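SJCHGC06286 protein (PDB 3QBR) probably takes part in the control of apoptosis as a Bcl-2 family member, binding the BH3 helices of partner proteins in a surface groove. Local coordinates at residues Leu66-Val69 against Gly70-Asn73; Glu108-Asn111 against Gly112-Lys116; Leu117-Gly120 against Arg121-Ala124; Gly169-Gly172 against Leu173-Phe176. All coordinates share one frame; numbering follows the deposited sequence.

Contact 3, at the start of helix 119-137, is the hub: its centre lies about 12 Å from that of contact 1 and about 11 Å from those of contacts 2 and 4. V123 CG1 packs 3.6 Å from L68 O of contact 1, and W119 CZ2 sits 3.4 Å from G172 CA of contact 4. L113 O of contact 2 takes a probable, weak hydrogen bond from R121 NH1 at 3.0 Å. Contact 1 reaches contact 4 through L68 CD1 and F176 CD2 at 3.7 Å. Contacts 2 and 4, centres about 21 Å apart, do not touch. All four come within reach of another protein's chain, contact 4 through F176 alone, consistent with an occupied Bcl-2 groove.

Contact 1 (Leu66-Val69 against Gly70-Asn73); sequences LQLV and GDFN
V69 sets CG1 opposite the backbone N (chi1 167°), while N73, one helical turn on, swings CG anti to its carbonyl carbon (chi1 -80°). The two side chains therefore run alongside each other in the same direction, with V69 CG1 3.9 Å from N73 ND2. The amide of N73 folds back over the turn, bringing its CG to 3.3 Å from V69 O, the same carbonyl oxygen that accepts the backbone bond from N73 N at 2.8 Å. D71 sends its carboxylate back past L68; the two side chains slant across each other, with D71 OD2 3.8 Å from L68 CD2. Here the chain carries an L-x-x-x-G-D pattern consistent with a BH3 motif, L66 through G70 and D71, on helix 58-79. Successive i to i+4 bonds hold the backbone, among them D71 N to Q67 O at 3.0 Å and F72 N to L68 O, also at 3.0 Å. The carboxylate finds its main partner outside the helix: D71 OD2 is hydrogen-bonded to an aromatic side chain of another protein's chain. V69 and F72 pack on A127 of helix 119-137, while F72 and L68 also touch side chains of that other protein. F72 meets its preceding turn through CB, 3.6 Å from V69 O, and the ring extends off it.

Contact 2 (Glu108-Asn111 against Gly112-Lys116); sequences EILN and GLFEK
L110 and F114 meet where helix 99-113 runs out, and there two regular i to i+4 bonds are followed by a poorly served donor at F114 N. G112 N bonds to E108 O at 2.9 Å, and L113 N to I109 O at 2.7 Å with an N-H...O angle of 153°. F114 N is shared instead: it makes a weak, bent bond to L110 O at 2.8 Å (128° at the hydrogen) and a second weak one to N111 O at 3.5 Å. This splitting of the bond coincides with F114 being the first residue to leave helical backbone angles. L113 O, at the last helical residue, is taken up weakly by R121 NH1 from the next helix. The sequence N-G-L-F-E-K-L-N-W-G-R is recognisably a BH1 motif, and this helix end forms its first half, leading into the turn before helix 119-137. L113 CG stands 4.1 Å above the centre of one face of the F114 ring, and L110 CD2 comes to 4.4 Å from F114 CE2. L110 O lies obliquely to the same ring, 3.5 Å from F114 CD2. Farther along, the ring packs on I122 and M125. Among the polar side chains, N111 OD1 is satisfied by a hydrogen bond with Y155 OH of helix 142-159. E108 OE1 is hydrogen-bonded to a polar side chain of another protein's chain, whereas E115 OE2 has a long, weak ion pair with a basic group of that chain.

Contact 3 (Leu117-Gly120 against Arg121-Ala124); sequences LNWG and RIVA
R121 and N118 meet at the start of helix 119-137, within the N-W-G-R signature of the BH1 motif, and R121 is the residue most deeply engaged with the preceding turn. N118 is the N-cap. Its CG sits between the backbone N and the carbonyl carbon (chi1 52°), a crowded position that points the amide forward along the chain, so that OD1 accepts from R121 N at 3.2 Å, with the donor above the plane of the amide carbonyl. The same N-H also has a weak bond to N118 O. The R121 side chain runs extended from CG to NE and slants across the cap: N118 ND2 is 3.5 Å from R121 CD, and the amide and guanidinium planes stand almost perpendicular, 88° apart. The charged end leads outward, where R121 NH2 forms a salt bridge with an acidic side chain of another protein's chain; N118 ND2 is bonded to an acidic group there too. Capping residue and arginine thus both face the partner.

W119 heads inward. Its indole lies alongside I122, whose CD1 touches the six-membered ring at CE3, 3.9 Å away; the W163 ring meets it edge-to-face, the F176 ring at a slant, and I164 packs on it too. G120 takes part through its carbonyl, whose O is 3.4 Å from V123 CB and accepts from A124 N at 3.1 Å. The straightest bond of the turn is V123 N to W119 O, 3.0 Å long with 164° at the hydrogen.

Contact 4 (Gly169-Gly172 against Leu173-Phe176); sequences GWSG and LIEF
L173 N and I174 N each reach back three residues, to W170 O at 3.3 Å and to S171 O at 2.9 Å, continuing the 3-10 turn that W170 and S171 make. Both donors stand above the carbonyl planes. The G-W-x-G sequence of this turn is consistent with a BH2 motif. Just before it, G169 has a positive phi of 71°, which favours glycine, and its O accepts from G172 N at 2.8 Å. From F176 N the pattern lengthens to i to i+4: its bond to G172 O is 2.8 Å long and almost straight, 172° at the hydrogen. In between, a water donates to S171 O and accepts from E175 N at 3.0 Å.

W170 and L173 run alongside each other in one direction, L173 CD1 being 3.7 Å from W170 CE3. The indole also meets the F17 ring nearly parallel and touches I122, which ties the turn to helices 17-31 and 119-137. S171 OG is hydrogen-bonded to N57 ND2. The F176 ring extends off the turn, rests on W119 and L68, and meets an aromatic side chain of another protein's chain. On I174, CD1 approaches S171 CB at 4.2 Å.

Contact 1 (Leu66-Val69 against Gly70-Asn73)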
ATOM      1  N   LEU A  66      -1.720   4.298 -10.242  1.00 42.03           N
ATOM      2  CA  LEU A  66      -0.925   5.519 -10.243  1.00 48.42           C
ATOM      3  C   LEU A  66      -1.885   6.690 -10.301  1.00 51.12           C
ATOM      4  O   LEU A  66      -1.746   7.665  -9.562  1.00 53.06           O
ATOM      5  CB  LEU A  66       0.094   5.574 -11.404  1.00 33.31           C
ATOM      6  CG  LEU A  66       1.332   4.664 -11.295  1.00 44.31           C
ATOM      7  CD1 LEU A  66       2.003   4.513 -12.635  1.00 51.41           C
ATOM      8  CD2 LEU A  66       2.332   5.140 -10.287  1.00 40.66           C
ATOM      9  N   GLN A  67      -2.874   6.590 -11.172  1.00 45.19           N
ATOM     10  CA  GLN A  67      -3.863   7.646 -11.223  1.00 44.98           C
ATOM     11  C   GLN A  67      -4.559   7.819  -9.862  1.00 42.62           C
ATOM     12  O   GLN A  67      -4.648   8.927  -9.350  1.00 47.19           O
ATOM     13  CB  GLN A  67      -4.860   7.376 -12.327  1.00 37.77           C
ATOM     14  CG  GLN A  67      -5.969   8.418 -12.403  1.00 44.66           C
ATOM     15  CD  GLN A  67      -7.154   7.886 -13.170  1.00 52.94           C
ATOM     16  OE1 GLN A  67      -7.074   7.697 -14.381  1.00 53.48           O
ATOM     17  NE2 GLN A  67      -8.251   7.592 -12.460  1.00 55.38           N
ATOM     18  N   LEU A  68      -4.986   6.709  -9.267  1.00 46.11           N
ATOM     19  CA  LEU A  68      -5.796   6.702  -8.053  1.00 49.76           C
ATOM     20  C   LEU A  68      -5.007   7.012  -6.778  1.00 54.67           C
ATOM     21  O   LEU A  68      -5.553   7.596  -5.850  1.00 58.10           O
ATOM     22  CB  LEU A  68      -6.513   5.350  -7.902  1.00 46.18           C
ATOM     23  CG  LEU A  68      -7.607   4.975  -8.911  1.00 50.56           C
ATOM     24  CD1 LEU A  68      -7.985   3.500  -8.777  1.00 45.44           C
ATOM     25  CD2 LEU A  68      -8.841   5.836  -8.759  1.00 48.00           C
ATOM     26  N   VAL A  69      -3.750   6.585  -6.708  1.00 51.79           N
ATOM     27  CA  VAL A  69      -2.871   6.950  -5.601  1.00 46.39           C
ATOM     28  C   VAL A  69      -2.488   8.429  -5.783  1.00 50.57           C
ATOM     29  O   VAL A  69      -2.164   9.144  -4.828  1.00 40.11           O
ATOM     30  CB  VAL A  69      -1.638   6.051  -5.571  1.00 47.36           C
ATOM     31  CG1 VAL A  69      -0.560   6.617  -4.631  1.00 46.76           C
ATOM     32  CG2 VAL A  69      -2.037   4.650  -5.128  1.00 50.46           C
ATOM     33  N   GLY A  70      -2.562   8.895  -7.025  1.00 46.52           N
ATOM     34  CA  GLY A  70      -2.364  10.304  -7.296  1.00 52.20           C
ATOM     35  C   GLY A  70      -3.505  11.100  -6.681  1.00 58.02           C
ATOM     36  O   GLY A  70      -3.273  12.114  -6.010  1.00 50.61           O
ATOM     37  N   ASP A  71      -4.738  10.636  -6.917  1.00 48.29           N
ATOM     38  CA  ASP A  71      -5.920  11.233  -6.311  1.00 50.11           C
ATOM     39  C   ASP A  71      -5.706  11.280  -4.820  1.00 56.26           C
ATOM     40  O   ASP A  71      -5.925  12.315  -4.189  1.00 59.91           O
ATOM     41  CB  ASP A  71      -7.176  10.415  -6.613  1.00 61.57           C
ATOM     42  CG  ASP A  71      -7.636  10.535  -8.069  1.00 74.66           C
ATOM     43  OD1 ASP A  71      -7.349  11.563  -8.727  1.00 76.36           O
ATOM     44  OD2 ASP A  71      -8.306   9.590  -8.546  1.00 79.06           O
ATOM     45  N   PHE A  72      -5.259  10.160  -4.258  1.00 50.65           N
ATOM     46  CA  PHE A  72      -5.066  10.062  -2.816  1.00 53.05           C
ATOM     47  C   PHE A  72      -4.018  11.041  -2.302  1.00 53.34           C
ATOM     48  O   PHE A  72      -4.234  11.700  -1.295  1.00 53.18           O
ATOM     49  CB  PHE A  72      -4.705   8.625  -2.403  1.00 53.53           C
ATOM     50  CG  PHE A  72      -4.413   8.461  -0.943  1.00 47.39           C
ATOM     51  CD1 PHE A  72      -5.315   7.822  -0.115  1.00 52.97           C
ATOM     52  CD2 PHE A  72      -3.227   8.912  -0.404  1.00 54.90           C
ATOM     53  CE1 PHE A  72      -5.058   7.651   1.238  1.00 54.91           C
ATOM     54  CE2 PHE A  72      -2.948   8.740   0.965  1.00 54.71           C
ATOM     55  CZ  PHE A  72      -3.865   8.104   1.780  1.00 56.15           C
ATOM     56  N   ASN A  73      -2.873  11.128  -2.979  1.00 48.65           N
ATOM     57  CA  ASN A  73      -1.773  11.942  -2.466  1.00 48.20           C
ATOM     58  C   ASN A  73      -2.184  13.395  -2.429  1.00 46.91           C
ATOM     59  O   ASN A  73      -2.070  14.076  -1.416  1.00 57.02           O
ATOM     60  CB  ASN A  73      -0.512  11.776  -3.326  1.00 49.11           C
ATOM     61  CG  ASN A  73       0.259  10.505  -3.000  1.00 54.93           C
ATOM     62  OD1 ASN A  73       0.086   9.907  -1.943  1.00 54.68           O
ATOM     63  ND2 ASN A  73       1.109  10.084  -3.924  1.00 62.46           N
TER

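Contact 2 (Glu108-Asn111 against Gly112-Lys116)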
ATOM      1  N   GLU A 108      -2.838  -3.101  12.885  1.00 52.99           N
ATOM      2  CA  GLU A 108      -3.898  -2.334  13.511  1.00 60.37           C
ATOM      3  C   GLU A 108      -4.411  -1.238  12.571  1.00 65.39           C
ATOM      4  O   GLU A 108      -5.604  -0.922  12.557  1.00 72.88           O
ATOM      5  CB  GLU A 108      -3.406  -1.702  14.820  1.00 74.29           C
ATOM      6  CG  GLU A 108      -3.239  -2.676  15.993  1.00 88.13           C
ATOM      7  CD  GLU A 108      -2.754  -1.989  17.281  1.00 95.73           C
ATOM      8  OE1 GLU A 108      -2.683  -0.736  17.330  1.00 98.93           O
ATOM      9  OE2 GLU A 108      -2.440  -2.710  18.250  1.00 97.14           O
ATOM     10  N   ILE A 109      -3.506  -0.637  11.806  1.00 57.47           N
ATOM     11  CA  ILE A 109      -3.898   0.406  10.864  1.00 60.73           C
ATOM     12  C   ILE A 109      -4.737  -0.149   9.707  1.00 65.59           C
ATOM     13  O   ILE A 109      -5.688   0.490   9.254  1.00 64.82           O
ATOM     14  CB  ILE A 109      -2.681   1.109  10.270  1.00 56.81           C
ATOM     15  CG1 ILE A 109      -1.835   1.727  11.378  1.00 58.41           C
ATOM     16  CG2 ILE A 109      -3.122   2.159   9.254  1.00 50.87           C
ATOM     17  CD1 ILE A 109      -0.848   2.736  10.877  1.00 50.24           C
ATOM     18  N   LEU A 110      -4.398  -1.333   9.236  1.00 59.17           N
ATOM     19  CA  LEU A 110      -5.141  -1.982   8.186  1.00 54.69           C
ATOM     20  C   LEU A 110      -6.496  -2.372   8.687  1.00 55.90           C
ATOM     21  O   LEU A 110      -7.489  -2.078   8.082  1.00 58.28           O
ATOM     22  CB  LEU A 110      -4.409  -3.225   7.734  1.00 20.00           C
ATOM     23  CG  LEU A 110      -3.126  -3.012   6.964  1.00 20.00           C
ATOM     24  CD1 LEU A 110      -2.663  -4.276   6.374  1.00 20.00           C
ATOM     25  CD2 LEU A 110      -3.335  -2.026   5.897  1.00 20.00           C
ATOM     26  N   ASN A 111      -6.529  -3.051   9.813  1.00 60.35           N
ATOM     27  CA  ASN A 111      -7.794  -3.357  10.474  1.00 58.78           C
ATOM     28  C   ASN A 111      -8.688  -2.121  10.656  1.00 68.60           C
ATOM     29  O   ASN A 111      -9.901  -2.167  10.430  1.00 74.77           O
ATOM     30  CB  ASN A 111      -7.500  -4.021  11.802  1.00 66.53           C
ATOM     31  CG  ASN A 111      -7.107  -5.458  11.627  1.00 79.58           C
ATOM     32  OD1 ASN A 111      -7.543  -6.105  10.673  1.00 75.74           O
ATOM     33  ND2 ASN A 111      -6.282  -5.975  12.534  1.00 87.67           N
ATOM     34  N   GLY A 112      -8.085  -1.011  11.052  1.00 64.28           N
ATOM     35  CA  GLY A 112      -8.803   0.245  11.082  1.00 65.90           C
ATOM     36  C   GLY A 112      -9.246   0.721   9.713  1.00 67.86           C
ATOM     37  O   GLY A 112     -10.381   1.159   9.547  1.00 69.45           O
ATOM     38  N   LEU A 113      -8.352   0.648   8.730  1.00 60.96           N
ATOM     39  CA  LEU A 113      -8.677   1.077   7.370  1.00 59.73           C
ATOM     40  C   LEU A 113      -9.823   0.262   6.776  1.00 59.21           C
ATOM     41  O   LEU A 113     -10.615   0.762   5.966  1.00 54.53           O
ATOM     42  CB  LEU A 113      -7.444   0.972   6.452  1.00 50.03           C
ATOM     43  CG  LEU A 113      -7.687   1.230   4.952  1.00 54.66           C
ATOM     44  CD1 LEU A 113      -8.291   2.610   4.659  1.00 54.03           C
ATOM     45  CD2 LEU A 113      -6.414   1.039   4.143  1.00 54.19           C
ATOM     46  N   PHE A 114      -9.906  -0.998   7.179  1.00 59.71           N
ATOM     47  CA  PHE A 114     -10.732  -1.955   6.446  1.00 63.37           C
ATOM     48  C   PHE A 114     -12.035  -2.393   7.138  1.00 62.47           C
ATOM     49  O   PHE A 114     -12.664  -3.375   6.715  1.00 65.66           O
ATOM     50  CB  PHE A 114      -9.891  -3.159   5.947  1.00 50.72           C
ATOM     51  CG  PHE A 114      -9.089  -2.856   4.695  1.00 46.73           C
ATOM     52  CD1 PHE A 114      -9.721  -2.402   3.542  1.00 49.99           C
ATOM     53  CD2 PHE A 114      -7.709  -3.008   4.679  1.00 40.52           C
ATOM     54  CE1 PHE A 114      -8.986  -2.088   2.390  1.00 46.71           C
ATOM     55  CE2 PHE A 114      -6.969  -2.714   3.534  1.00 39.47           C
ATOM     56  CZ  PHE A 114      -7.606  -2.254   2.387  1.00 46.45           C
ATOM     57  N   GLU A 115     -12.456  -1.636   8.159  1.00 66.96           N
ATOM     58  CA  GLU A 115     -13.761  -1.849   8.800  1.00 72.49           C
ATOM     59  C   GLU A 115     -14.861  -2.027   7.752  1.00 74.20           C
ATOM     60  O   GLU A 115     -15.831  -2.734   7.974  1.00 78.48           O
ATOM     61  CB  GLU A 115     -14.113  -0.691   9.724  1.00 75.56           C
ATOM     62  CG  GLU A 115     -13.429  -0.739  11.072  1.00 82.13           C
ATOM     63  CD  GLU A 115     -13.315   0.633  11.712  1.00 90.68           C
ATOM     64  OE1 GLU A 115     -13.425   1.644  10.986  1.00 96.27           O
ATOM     65  OE2 GLU A 115     -13.100   0.707  12.939  1.00 95.45           O
ATOM     66  N   LYS A 116     -14.703  -1.376   6.611  1.00 74.98           N
ATOM     67  CA  LYS A 116     -15.553  -1.637   5.462  1.00 73.72           C
ATOM     68  C   LYS A 116     -14.644  -1.879   4.255  1.00 67.90           C
ATOM     69  O   LYS A 116     -13.480  -1.460   4.258  1.00 69.36           O
ATOM     70  CB  LYS A 116     -16.507  -0.463   5.182  1.00 75.94           C
ATOM     71  CG  LYS A 116     -17.552  -0.789   4.090  1.00 90.05           C
ATOM     72  CD  LYS A 116     -17.863   0.396   3.167  1.00 93.84           C
ATOM     73  CE  LYS A 116     -18.838   0.008   2.051  1.00 88.46           C
ATOM     74  NZ  LYS A 116     -18.818   0.981   0.916  1.00 79.71           N
TER

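Contact 3 (Leu117-Gly120 against Arg121-Ala124)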
ATOM      1  N   LEU A 117     -15.174  -2.543   3.228  1.00 58.44           N
ATOM      2  CA  LEU A 117     -14.418  -2.796   2.015  1.00 56.32           C
ATOM      3  C   LEU A 117     -14.999  -2.044   0.841  1.00 55.11           C
ATOM      4  O   LEU A 117     -16.204  -2.057   0.611  1.00 48.64           O
ATOM      5  CB  LEU A 117     -14.429  -4.285   1.666  1.00 54.39           C
ATOM      6  CG  LEU A 117     -14.027  -5.234   2.778  1.00 52.85           C
ATOM      7  CD1 LEU A 117     -13.857  -6.628   2.249  1.00 53.10           C
ATOM      8  CD2 LEU A 117     -12.771  -4.729   3.414  1.00 48.82           C
ATOM      9  N   ASN A 118     -14.118  -1.414   0.080  1.00 56.11           N
ATOM     10  CA  ASN A 118     -14.430  -0.934  -1.264  1.00 53.16           C
ATOM     11  C   ASN A 118     -13.095  -0.574  -1.930  1.00 53.91           C
ATOM     12  O   ASN A 118     -12.063  -0.529  -1.252  1.00 45.60           O
ATOM     13  CB  ASN A 118     -15.372   0.275  -1.216  1.00 47.29           C
ATOM     14  CG  ASN A 118     -14.857   1.380  -0.298  1.00 63.39           C
ATOM     15  OD1 ASN A 118     -13.884   2.065  -0.618  1.00 64.43           O
ATOM     16  ND2 ASN A 118     -15.512   1.558   0.846  1.00 69.00           N
ATOM     17  N   TRP A 119     -13.122  -0.320  -3.237  1.00 50.24           N
ATOM     18  CA  TRP A 119     -11.924   0.060  -3.979  1.00 55.16           C
ATOM     19  C   TRP A 119     -11.143   1.229  -3.373  1.00 59.46           C
ATOM     20  O   TRP A 119      -9.922   1.128  -3.194  1.00 54.53           O
ATOM     21  CB  TRP A 119     -12.253   0.335  -5.446  1.00 50.89           C
ATOM     22  CG  TRP A 119     -12.536  -0.920  -6.192  1.00 50.35           C
ATOM     23  CD1 TRP A 119     -13.646  -1.209  -6.929  1.00 51.58           C
ATOM     24  CD2 TRP A 119     -11.701  -2.078  -6.256  1.00 47.49           C
ATOM     25  NE1 TRP A 119     -13.546  -2.473  -7.466  1.00 55.81           N
ATOM     26  CE2 TRP A 119     -12.354  -3.033  -7.062  1.00 53.77           C
ATOM     27  CE3 TRP A 119     -10.459  -2.401  -5.714  1.00 44.52           C
ATOM     28  CZ2 TRP A 119     -11.815  -4.286  -7.352  1.00 51.63           C
ATOM     29  CZ3 TRP A 119      -9.917  -3.655  -5.995  1.00 55.18           C
ATOM     30  CH2 TRP A 119     -10.597  -4.581  -6.810  1.00 49.83           C
ATOM     31  N   GLY A 120     -11.832   2.324  -3.052  1.00 58.18           N
ATOM     32  CA  GLY A 120     -11.166   3.499  -2.521  1.00 54.56           C
ATOM     33  C   GLY A 120     -10.287   3.226  -1.304  1.00 49.66           C
ATOM     34  O   GLY A 120      -9.224   3.823  -1.138  1.00 51.20           O
ATOM     35  N   ARG A 121     -10.739   2.330  -0.440  1.00 43.39           N
ATOM     36  CA  ARG A 121      -9.996   1.979   0.755  1.00 50.82           C
ATOM     37  C   ARG A 121      -8.793   1.099   0.416  1.00 56.26           C
ATOM     38  O   ARG A 121      -7.775   1.115   1.130  1.00 55.86           O
ATOM     39  CB  ARG A 121     -10.906   1.245   1.754  1.00 51.59           C
ATOM     40  CG  ARG A 121     -11.787   2.164   2.584  1.00 56.66           C
ATOM     41  CD  ARG A 121     -12.990   1.421   3.218  1.00 59.97           C
ATOM     42  NE  ARG A 121     -13.907   2.386   3.807  1.00 61.26           N
ATOM     43  CZ  ARG A 121     -14.082   2.570   5.110  1.00 62.60           C
ATOM     44  NH1 ARG A 121     -13.440   1.815   5.996  1.00 63.36           N
ATOM     45  NH2 ARG A 121     -14.915   3.517   5.523  1.00 56.54           N
ATOM     46  N   ILE A 122      -8.917   0.316  -0.657  1.00 43.27           N
ATOM     47  CA  ILE A 122      -7.807  -0.525  -1.085  1.00 45.09           C
ATOM     48  C   ILE A 122      -6.676   0.368  -1.634  1.00 45.57           C
ATOM     49  O   ILE A 122      -5.521   0.276  -1.196  1.00 41.58           O
ATOM     50  CB  ILE A 122      -8.292  -1.634  -2.058  1.00 46.72           C
ATOM     51  CG1 ILE A 122      -9.012  -2.726  -1.262  1.00 54.71           C
ATOM     52  CG2 ILE A 122      -7.143  -2.236  -2.832  1.00 40.14           C
ATOM     53  CD1 ILE A 122      -9.932  -3.619  -2.099  1.00 58.30           C
ATOM     54  N   VAL A 123      -7.038   1.259  -2.549  1.00 45.71           N
ATOM     55  CA  VAL A 123      -6.161   2.331  -3.006  1.00 50.83           C
ATOM     56  C   VAL A 123      -5.399   2.979  -1.865  1.00 51.51           C
ATOM     57  O   VAL A 123      -4.177   3.160  -1.919  1.00 47.28           O
ATOM     58  CB  VAL A 123      -6.963   3.438  -3.697  1.00 45.91           C
ATOM     59  CG1 VAL A 123      -6.140   4.690  -3.754  1.00 48.61           C
ATOM     60  CG2 VAL A 123      -7.390   3.003  -5.088  1.00 38.66           C
ATOM     61  N   ALA A 124      -6.133   3.339  -0.823  1.00 48.61           N
ATOM     62  CA  ALA A 124      -5.518   3.962   0.332  1.00 50.66           C
ATOM     63  C   ALA A 124      -4.443   3.066   0.953  1.00 43.95           C
ATOM     64  O   ALA A 124      -3.474   3.558   1.500  1.00 54.02           O
ATOM     65  CB  ALA A 124      -6.589   4.334   1.357  1.00 55.56           C
TER

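Contact 4 (Gly169-Gly172 against Leu173-Phe176)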
ATOM      1  N   GLY A 169     -11.668  -9.432  -9.548  1.00 56.18           N
ATOM      2  CA  GLY A 169     -10.296  -9.517  -9.094  1.00 50.15           C
ATOM      3  C   GLY A 169      -9.601  -8.163  -9.111  1.00 52.35           C
ATOM      4  O   GLY A 169     -10.231  -7.099  -9.139  1.00 55.49           O
ATOM      5  N   TRP A 170      -8.277  -8.203  -9.100  1.00 49.46           N
ATOM      6  CA  TRP A 170      -7.471  -6.987  -9.047  1.00 38.30           C
ATOM      7  C   TRP A 170      -7.765  -6.067 -10.209  1.00 44.68           C
ATOM      8  O   TRP A 170      -7.537  -4.874 -10.116  1.00 44.20           O
ATOM      9  CB  TRP A 170      -5.992  -7.344  -9.021  1.00 31.20           C
ATOM     10  CG  TRP A 170      -5.504  -7.677  -7.659  1.00 41.32           C
ATOM     11  CD1 TRP A 170      -4.889  -8.837  -7.257  1.00 44.09           C
ATOM     12  CD2 TRP A 170      -5.571  -6.832  -6.497  1.00 35.23           C
ATOM     13  NE1 TRP A 170      -4.555  -8.753  -5.923  1.00 46.70           N
ATOM     14  CE2 TRP A 170      -4.972  -7.538  -5.431  1.00 46.22           C
ATOM     15  CE3 TRP A 170      -6.059  -5.536  -6.267  1.00 34.59           C
ATOM     16  CZ2 TRP A 170      -4.868  -6.997  -4.133  1.00 46.76           C
ATOM     17  CZ3 TRP A 170      -5.947  -4.996  -5.003  1.00 39.63           C
ATOM     18  CH2 TRP A 170      -5.363  -5.731  -3.940  1.00 43.84           C
ATOM     19  N   SER A 171      -8.274  -6.626 -11.303  1.00 53.52           N
ATOM     20  CA  SER A 171      -8.609  -5.821 -12.480  1.00 50.11           C
ATOM     21  C   SER A 171      -9.798  -4.914 -12.248  1.00 50.74           C
ATOM     22  O   SER A 171     -10.063  -4.051 -13.064  1.00 54.31           O
ATOM     23  CB  SER A 171      -8.902  -6.705 -13.690  1.00 45.31           C
ATOM     24  OG  SER A 171      -7.780  -7.484 -14.022  1.00 53.30           O
ATOM     25  N   GLY A 172     -10.525  -5.132 -11.154  1.00 54.91           N
ATOM     26  CA  GLY A 172     -11.595  -4.235 -10.752  1.00 54.72           C
ATOM     27  C   GLY A 172     -11.126  -2.795 -10.821  1.00 56.20           C
ATOM     28  O   GLY A 172     -11.846  -1.894 -11.285  1.00 59.38           O
ATOM     29  N   LEU A 173      -9.890  -2.590 -10.380  1.00 42.66           N
ATOM     30  CA  LEU A 173      -9.293  -1.262 -10.336  1.00 51.70           C
ATOM     31  C   LEU A 173      -9.372  -0.533 -11.695  1.00 51.12           C
ATOM     32  O   LEU A 173      -9.594   0.683 -11.763  1.00 48.12           O
ATOM     33  CB  LEU A 173      -7.843  -1.366  -9.833  1.00 41.96           C
ATOM     34  CG  LEU A 173      -7.700  -1.780  -8.368  1.00 49.38           C
ATOM     35  CD1 LEU A 173      -6.319  -2.347  -8.114  1.00 49.38           C
ATOM     36  CD2 LEU A 173      -8.023  -0.605  -7.409  1.00 46.96           C
ATOM     37  N   ILE A 174      -9.186  -1.281 -12.772  1.00 44.70           N
ATOM     38  CA  ILE A 174      -9.159  -0.676 -14.089  1.00 53.01           C
ATOM     39  C   ILE A 174     -10.472   0.071 -14.321  1.00 61.43           C
ATOM     40  O   ILE A 174     -10.491   1.289 -14.513  1.00 64.02           O
ATOM     41  CB  ILE A 174      -8.919  -1.730 -15.169  1.00 50.82           C
ATOM     42  CG1 ILE A 174      -7.539  -2.369 -14.961  1.00 47.92           C
ATOM     43  CG2 ILE A 174      -9.039  -1.099 -16.543  1.00 39.91           C
ATOM     44  CD1 ILE A 174      -7.258  -3.535 -15.868  1.00 54.87           C
ATOM     45  N   GLU A 175     -11.577  -0.659 -14.254  1.00 61.18           N
ATOM     46  CA  GLU A 175     -12.892  -0.053 -14.396  1.00 67.61           C
ATOM     47  C   GLU A 175     -13.207   0.940 -13.272  1.00 59.22           C
ATOM     48  O   GLU A 175     -13.704   2.023 -13.535  1.00 62.40           O
ATOM     49  CB  GLU A 175     -13.957  -1.140 -14.451  1.00 81.22           C
ATOM     50  CG  GLU A 175     -15.251  -0.716 -15.112  1.00100.15           C
ATOM     51  CD  GLU A 175     -16.181  -1.906 -15.345  1.00117.42           C
ATOM     52  OE1 GLU A 175     -17.319  -1.704 -15.828  1.00121.06           O
ATOM     53  OE2 GLU A 175     -15.769  -3.051 -15.041  1.00124.37           O
ATOM     54  N   PHE A 176     -12.925   0.578 -12.025  1.00 52.01           N
ATOM     55  CA  PHE A 176     -13.177   1.497 -10.915  1.00 50.90           C
ATOM     56  C   PHE A 176     -12.715   2.905 -11.260  1.00 56.54           C
ATOM     57  O   PHE A 176     -13.325   3.900 -10.857  1.00 63.88           O
ATOM     58  CB  PHE A 176     -12.467   1.030  -9.646  1.00 47.85           C
ATOM     59  CG  PHE A 176     -12.621   1.973  -8.480  1.00 54.57           C
ATOM     60  CD1 PHE A 176     -13.870   2.216  -7.921  1.00 50.12           C
ATOM     61  CD2 PHE A 176     -11.516   2.623  -7.940  1.00 56.16           C
ATOM     62  CE1 PHE A 176     -14.013   3.097  -6.840  1.00 56.55           C
ATOM     63  CE2 PHE A 176     -11.650   3.497  -6.850  1.00 53.41           C
ATOM     64  CZ  PHE A 176     -12.903   3.740  -6.306  1.00 56.65           C
TER
HETATM   65  O   HOH W   1     -12.088  -3.505 -14.934  1.00 64.53           O